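Local coordinates for trwC protein (Escherichia coli, PDB 1S6M) that probably nicks and unwinds plasmid DNA for conjugative transfer, this chain being the metal- and DNA-binding relaxase domain of a longer relaxase-helicase, at residues D32-Q37 / G48-K53; A90-S95 / D157-T162. All coordinates share one frame; numbering follows the deposited sequence.

Contact 1: D32-Q37 / G48-K53; sequences DASEWQ and GEVDSK
The loop of Gly48-Asp51 runs steeply across Ser34-Trp36, their directions 106° apart, and comes nearest where the CA atoms of Glu35 and Glu49 lie 4.8 Å from each other. Ser34-Gln37 is one of the two outer strands of the five-stranded antiparallel sheet of the relaxase fold, so this is a loop laid over a sheet edge just before helix 52-59 begins. Two hydrogen bonds fasten the crossing. Trp36 N donates to Gly48 O at 3.1 Å, and Val50 N donates to Ser34 OG at 2.9 Å with an N-H...O angle of 160°; a serine suits this place because its short hydroxyl brings an acceptor up to the loop's N-H. Gly48 has a positive phi, and at its backbone angles a side chain would press on the carbonyl oxygen of the residue before it. The indole of Trp36 is buried, with CG beside its own backbone N (chi1 -72°), and in that position one ring face turns to Val50. Over this face lie Val50 CG2 and Val50 CA, the latter a CH-pi contact 4.0 Å from the centroid of the Trp36 five-membered ring, while Val50 CG1 sits 3.9 Å from Trp36 CZ2 on the benzene half. A beta-branched valine fills the spot well, as its two methyls reach the indole and its CG2 also touches the backbone of Glu35. Leu58 and Phe55 of the following helix add to this apolar cluster, and Phe148 of the neighbouring strand touches Val50 and Ser34. Glu35 turns away from the loop and forms a salt bridge with Lys147, while Asp51 caps the helix through Arg54 N. A water links the two backbones, giving a hydrogen to Trp36 O and accepting one from Gly48 N at 2.9 Å.

Contact 2: A90-S95 / D157-T162; sequences APKSVS and DPQLHT. With NI (nickel (II) ion), chain C; nucleotides of chain A.
The carboxamide of Gln159 meets Lys92 at its oxygen: Lys92 NZ stands 3.0 Å from Gln159 OE1, tilted 21° from the carbonyl plane, while NE2 on the other branch donates to O2 of thymidine DT23 of chain A at 2.9 Å. Glutamine suits a place that must offer an acceptor to the amine and a donor to a base. Next to it the His161 ring has the Gln159 backbone at its edge, ND1 giving its hydrogen to Gln159 O at 2.8 Å; this fixes the ring's rotation and leaves NE2 to bind nickel at 2.2 Å. Lys92 bends at chi2 and chi3 (60° and 64°), folding its long chain so that NZ also reaches Pro158 O at 2.9 Å and OP1 of DC24 of chain A at 3.1 Å; Phe232 O is a further acceptor. With alanine in place of Lys92, the DC24 phosphate would be likely to lose this positive partner and the Gln159 amide one of the bonds that hold it. Behind, Ser95 OG accepts Leu160 N at 2.9 Å and donates to a water that in turn bonds Ala90 O and Gln159 OE1, and Ala90 N meets Leu160 O at 3.1 Å. The start of helix 92-99, with the turn before it, is thus tied to strand 158-167 beside bound DNA and the three-histidine metal centre characteristic of HUH relaxases, completed here by His150 and His163.

Overall arrangement
Both contacts belong to the same antiparallel sheet, but contact 1 lies at one outer edge whereas contact 2 is buried beside the bound DNA. Their centres are 21 Å apart and their nearest atoms about 6 Å, without touching. Strand 145-152 lies between them: it pairs with 33-37 through Arg149, Lys147 and Ile145, and with 158-167 through Glu151 and His150. His150 shares the nickel with His161 of contact 2, and its side chain is about 8 Å from that of Ser34 in contact 1. The Ser34 side chain is about 12 Å from the nickel, and contact 1 comes no nearer than about 16 Å to the DNA.

Contact 1: D32-Q37 / G48-K53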
loop_
_atom_site.group_PDB
_atom_site.type_symbol
_atom_site.label_atom_id
_atom_site.label_comp_id
_atom_site.label_asym_id
_atom_site.label_seq_id
_atom_site.Cartn_x
_atom_site.Cartn_y
_atom_site.Cartn_z
ATOM N N ASP B 32 16.111 -5.662 0.175
ATOM C CA ASP B 32 15.332 -4.457 0.495
ATOM C C ASP B 32 13.825 -4.333 0.194
ATOM O O ASP B 32 13.339 -3.269 -0.227
ATOM C CB ASP B 32 16.157 -3.233 -0.010
ATOM C CG ASP B 32 15.726 -2.695 -1.364
ATOM O OD1 ASP B 32 15.347 -1.511 -1.350
ATOM O OD2 ASP B 32 15.774 -3.394 -2.412
ATOM N N ALA B 33 13.087 -5.423 0.456
ATOM C CA ALA B 33 11.632 -5.417 0.249
ATOM C C ALA B 33 10.983 -4.896 1.507
ATOM O O ALA B 33 9.781 -4.669 1.544
ATOM C CB ALA B 33 11.056 -6.788 -0.102
ATOM N N SER B 34 11.779 -4.711 2.550
ATOM C CA SER B 34 11.247 -4.115 3.766
ATOM C C SER B 34 12.213 -2.985 4.126
ATOM O O SER B 34 13.432 -3.180 4.158
ATOM C CB SER B 34 11.136 -5.141 4.885
ATOM O OG SER B 34 11.968 -4.801 5.972
ATOM N N GLU B 35 11.668 -1.796 4.373
ATOM C CA GLU B 35 12.492 -0.632 4.681
ATOM C C GLU B 35 11.773 0.362 5.602
ATOM O O GLU B 35 10.552 0.498 5.543
ATOM C CB GLU B 35 12.870 0.054 3.359
ATOM C CG GLU B 35 13.871 1.194 3.443
ATOM C CD GLU B 35 14.061 1.887 2.095
ATOM O OE1 GLU B 35 13.249 2.774 1.745
ATOM O OE2 GLU B 35 15.016 1.532 1.374
ATOM N N TRP B 36 12.536 1.047 6.452
ATOM C CA TRP B 36 11.984 2.053 7.366
ATOM C C TRP B 36 11.980 3.413 6.648
ATOM O O TRP B 36 12.783 3.627 5.736
ATOM C CB TRP B 36 12.866 2.214 8.620
ATOM C CG TRP B 36 12.869 1.096 9.638
ATOM C CD1 TRP B 36 13.928 0.281 9.959
ATOM C CD2 TRP B 36 11.807 0.745 10.540
ATOM N NE1 TRP B 36 13.593 -0.537 11.013
ATOM C CE2 TRP B 36 12.303 -0.269 11.396
ATOM C CE3 TRP B 36 10.497 1.207 10.726
ATOM C CZ2 TRP B 36 11.522 -0.848 12.404
ATOM C CZ3 TRP B 36 9.724 0.639 11.725
ATOM C CH2 TRP B 36 10.242 -0.372 12.562
ATOM N N GLN B 37 11.082 4.320 7.048
ATOM C CA GLN B 37 11.061 5.672 6.478
ATOM C C GLN B 37 10.470 6.678 7.452
ATOM O O GLN B 37 9.585 6.340 8.237
ATOM C CB GLN B 37 10.274 5.763 5.157
ATOM C CG GLN B 37 10.531 7.121 4.463
ATOM C CD GLN B 37 9.833 7.314 3.123
ATOM O OE1 GLN B 37 9.659 6.375 2.339
ATOM N NE2 GLN B 37 9.455 8.555 2.842
ATOM N N GLY B 48 17.170 1.155 7.385
ATOM C CA GLY B 48 17.421 -0.133 6.765
ATOM C C GLY B 48 16.253 -1.093 6.888
ATOM O O GLY B 48 15.095 -0.677 6.908
ATOM N N GLU B 49 16.565 -2.382 6.980
ATOM C CA GLU B 49 15.563 -3.443 7.087
ATOM C C GLU B 49 14.690 -3.330 8.345
ATOM O O GLU B 49 15.172 -2.970 9.421
ATOM C CB GLU B 49 16.270 -4.806 7.055
ATOM C CG GLU B 49 15.370 -5.952 6.657
ATOM C CD GLU B 49 16.015 -7.321 6.847
ATOM O OE1 GLU B 49 15.256 -8.312 6.936
ATOM O OE2 GLU B 49 17.264 -7.415 6.901
ATOM N N VAL B 50 13.404 -3.644 8.203
ATOM C CA VAL B 50 12.467 -3.580 9.323
ATOM C C VAL B 50 12.584 -4.808 10.221
ATOM O O VAL B 50 12.210 -5.910 9.817
ATOM C CB VAL B 50 10.994 -3.496 8.830
ATOM C CG1 VAL B 50 10.035 -3.495 10.020
ATOM C CG2 VAL B 50 10.799 -2.243 7.989
ATOM N N ASP B 51 13.096 -4.625 11.433
ATOM C CA ASP B 51 13.218 -5.746 12.360
ATOM C C ASP B 51 11.822 -6.108 12.847
ATOM O O ASP B 51 11.144 -5.283 13.458
ATOM C CB ASP B 51 14.087 -5.377 13.564
ATOM C CG ASP B 51 14.217 -6.527 14.553
ATOM O OD1 ASP B 51 14.960 -7.493 14.250
ATOM O OD2 ASP B 51 13.560 -6.469 15.623
ATOM N N SER B 52 11.400 -7.341 12.589
ATOM C CA SER B 52 10.073 -7.788 12.991
ATOM C C SER B 52 9.788 -7.652 14.479
ATOM O O SER B 52 8.662 -7.341 14.866
ATOM C CB SER B 52 9.850 -9.239 12.558
ATOM O OG SER B 52 10.812 -10.093 13.150
ATOM N N LYS B 53 10.794 -7.885 15.318
ATOM C CA LYS B 53 10.598 -7.780 16.761
ATOM C C LYS B 53 10.263 -6.352 17.212
ATOM O O LYS B 53 9.325 -6.145 17.983
ATOM C CB LYS B 53 11.835 -8.297 17.511
ATOM C CG LYS B 53 11.792 -8.042 19.017
ATOM C CD LYS B 53 12.492 -9.135 19.823
ATOM C CE LYS B 53 12.759 -8.653 21.244
ATOM N NZ LYS B 53 12.823 -9.768 22.230
HETATM O O HOH W 1 16.024 3.329 5.940
#

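Contact 2: A90-S95 / D157-T162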
loop_
_atom_site.group_PDB
_atom_site.type_symbol
_atom_site.label_atom_id
_atom_site.label_comp_id
_atom_site.label_asym_id
_atom_site.label_seq_id
_atom_site.Cartn_x
_atom_site.Cartn_y
_atom_site.Cartn_z
ATOM N N ALA B 90 0.579 -0.583 -8.447
ATOM C CA ALA B 90 0.886 -0.145 -9.802
ATOM C C ALA B 90 -0.140 -0.661 -10.809
ATOM O O ALA B 90 -0.896 -1.591 -10.521
ATOM C CB ALA B 90 2.275 -0.616 -10.199
ATOM N N PRO B 91 -0.190 -0.040 -12.001
ATOM C CA PRO B 91 -1.128 -0.457 -13.046
ATOM C C PRO B 91 -0.687 -1.853 -13.470
ATOM O O PRO B 91 0.495 -2.176 -13.362
ATOM C CB PRO B 91 -0.912 0.589 -14.138
ATOM C CG PRO B 91 -0.474 1.826 -13.335
ATOM C CD PRO B 91 0.511 1.195 -12.385
ATOM N N LYS B 92 -1.624 -2.680 -13.928
ATOM C CA LYS B 92 -1.298 -4.051 -14.313
ATOM C C LYS B 92 -0.130 -4.180 -15.291
ATOM O O LYS B 92 0.780 -4.979 -15.063
ATOM C CB LYS B 92 -2.539 -4.761 -14.880
ATOM C CG LYS B 92 -2.317 -6.251 -15.183
ATOM C CD LYS B 92 -1.906 -7.055 -13.933
ATOM C CE LYS B 92 -3.012 -7.067 -12.866
ATOM N NZ LYS B 92 -2.723 -8.011 -11.762
ATOM N N SER B 93 -0.151 -3.399 -16.368
ATOM C CA SER B 93 0.923 -3.444 -17.371
ATOM C C SER B 93 2.296 -3.171 -16.765
ATOM O O SER B 93 3.304 -3.716 -17.227
ATOM C CB SER B 93 0.672 -2.424 -18.485
ATOM O OG SER B 93 0.880 -1.105 -18.011
ATOM N N VAL B 94 2.336 -2.325 -15.737
ATOM C CA VAL B 94 3.599 -1.994 -15.083
ATOM C C VAL B 94 4.097 -3.199 -14.282
ATOM O O VAL B 94 5.302 -3.478 -14.250
ATOM C CB VAL B 94 3.452 -0.747 -14.168
ATOM C CG1 VAL B 94 4.700 -0.552 -13.340
ATOM C CG2 VAL B 94 3.222 0.490 -15.022
ATOM N N SER B 95 3.174 -3.915 -13.647
ATOM C CA SER B 95 3.542 -5.109 -12.893
ATOM C C SER B 95 4.083 -6.169 -13.867
ATOM O O SER B 95 5.076 -6.832 -13.581
ATOM C CB SER B 95 2.326 -5.676 -12.145
ATOM O OG SER B 95 1.919 -4.816 -11.095
ATOM N N ASP B 157 -1.529 -13.587 -9.620
ATOM C CA ASP B 157 -1.190 -12.861 -10.845
ATOM C C ASP B 157 -0.081 -11.883 -10.422
ATOM O O ASP B 157 0.109 -11.637 -9.231
ATOM C CB ASP B 157 -2.375 -12.024 -11.361
ATOM C CG ASP B 157 -3.395 -12.835 -12.156
ATOM O OD1 ASP B 157 -2.980 -13.581 -13.062
ATOM O OD2 ASP B 157 -4.614 -12.705 -11.893
ATOM N N PRO B 158 0.676 -11.334 -11.386
ATOM C CA PRO B 158 1.737 -10.379 -11.024
ATOM C C PRO B 158 0.998 -9.156 -10.473
ATOM O O PRO B 158 0.025 -8.721 -11.077
ATOM C CB PRO B 158 2.407 -10.082 -12.362
ATOM C CG PRO B 158 2.199 -11.337 -13.139
ATOM C CD PRO B 158 0.757 -11.688 -12.813
ATOM N N GLN B 159 1.436 -8.612 -9.340
ATOM C CA GLN B 159 0.746 -7.466 -8.734
ATOM C C GLN B 159 1.685 -6.663 -7.825
ATOM O O GLN B 159 1.704 -6.838 -6.606
ATOM C CB GLN B 159 -0.468 -7.991 -7.941
ATOM C CG GLN B 159 -1.340 -6.954 -7.241
ATOM C CD GLN B 159 -2.007 -5.973 -8.191
ATOM O OE1 GLN B 159 -2.070 -6.201 -9.399
ATOM N NE2 GLN B 159 -2.523 -4.877 -7.644
ATOM N N LEU B 160 2.474 -5.785 -8.433
ATOM C CA LEU B 160 3.431 -4.965 -7.690
ATOM C C LEU B 160 2.753 -3.967 -6.760
ATOM O O LEU B 160 2.011 -3.098 -7.207
ATOM C CB LEU B 160 4.340 -4.214 -8.669
ATOM C CG LEU B 160 5.493 -3.375 -8.106
ATOM C CD1 LEU B 160 6.410 -4.259 -7.262
ATOM C CD2 LEU B 160 6.275 -2.745 -9.264
ATOM N N HIS B 161 3.009 -4.090 -5.465
ATOM C CA HIS B 161 2.432 -3.165 -4.499
ATOM C C HIS B 161 3.266 -3.053 -3.233
ATOM O O HIS B 161 4.108 -3.906 -2.956
ATOM C CB HIS B 161 0.986 -3.559 -4.135
ATOM C CG HIS B 161 0.851 -4.880 -3.437
ATOM N ND1 HIS B 161 0.841 -6.099 -4.091
ATOM C CD2 HIS B 161 0.651 -5.149 -2.113
ATOM C CE1 HIS B 161 0.631 -7.058 -3.184
ATOM N NE2 HIS B 161 0.514 -6.523 -1.991
ATOM N N THR B 162 3.040 -1.978 -2.482
ATOM C CA THR B 162 3.742 -1.747 -1.227
ATOM C C THR B 162 2.776 -1.319 -0.125
ATOM O O THR B 162 1.951 -0.424 -0.316
ATOM C CB THR B 162 4.819 -0.637 -1.344
ATOM O OG1 THR B 162 5.853 -1.042 -2.248
ATOM C CG2 THR B 162 5.440 -0.368 0.011
HETATM NI NI NI C . 0.375 -7.569 -0.093
ATOM P P DT A 23 -8.197 -1.861 -14.161
ATOM O OP1 DT A 23 -7.108 -1.589 -15.115
ATOM O OP2 DT A 23 -9.510 -2.341 -14.671
ATOM O "O5'" DT A 23 -7.637 -2.872 -13.056
ATOM C "C5'" DT A 23 -7.144 -4.209 -13.388
ATOM C "C4'" DT A 23 -5.971 -4.585 -12.511
ATOM O "O4'" DT A 23 -5.045 -3.486 -12.446
ATOM C "C3'" DT A 23 -6.209 -5.071 -11.071
ATOM O "O3'" DT A 23 -5.734 -6.436 -11.150
ATOM C "C2'" DT A 23 -5.033 -4.487 -10.296
ATOM C "C1'" DT A 23 -4.444 -3.398 -11.181
ATOM N N1 DT A 23 -4.407 -1.986 -10.779
ATOM C C2 DT A 23 -3.897 -1.604 -9.574
ATOM O O2 DT A 23 -3.620 -2.385 -8.688
ATOM N N3 DT A 23 -3.732 -0.247 -9.436
ATOM C C4 DT A 23 -4.048 0.738 -10.371
ATOM O O4 DT A 23 -3.782 1.898 -10.135
ATOM C C5 DT A 23 -4.665 0.262 -11.578
ATOM C C7 DT A 23 -5.076 1.262 -12.638
ATOM C C6 DT A 23 -4.824 -1.055 -11.720
ATOM P P DC A 24 -6.234 -7.584 -10.127
ATOM O OP1 DC A 24 -5.068 -8.453 -9.841
ATOM O OP2 DC A 24 -7.460 -8.191 -10.730
ATOM O "O5'" DC A 24 -6.605 -6.829 -8.772
ATOM C "C5'" DC A 24 -5.747 -6.842 -7.603
ATOM C "C4'" DC A 24 -6.464 -6.247 -6.409
ATOM O "O4'" DC A 24 -7.225 -5.099 -6.860
ATOM C "C3'" DC A 24 -7.475 -7.149 -5.683
ATOM O "O3'" DC A 24 -6.876 -7.556 -4.430
ATOM C "C2'" DC A 24 -8.559 -6.181 -5.229
ATOM C "C1'" DC A 24 -8.438 -4.982 -6.146
ATOM N N1 DC A 24 -9.527 -4.634 -7.081
ATOM C C2 DC A 24 -10.656 -3.996 -6.557
ATOM O O2 DC A 24 -10.767 -3.896 -5.328
ATOM N N3 DC A 24 -11.593 -3.506 -7.397
ATOM C C4 DC A 24 -11.454 -3.658 -8.710
ATOM N N4 DC A 24 -12.389 -3.117 -9.494
ATOM C C5 DC A 24 -10.345 -4.368 -9.275
ATOM C C6 DC A 24 -9.416 -4.842 -8.427
HETATM O O HOH W 2 -0.788 -4.345 -11.058
HETATM O O HOH W 3 -1.867 -7.548 -0.346
HETATM O O HOH W 4 -0.228 -8.619 1.834
#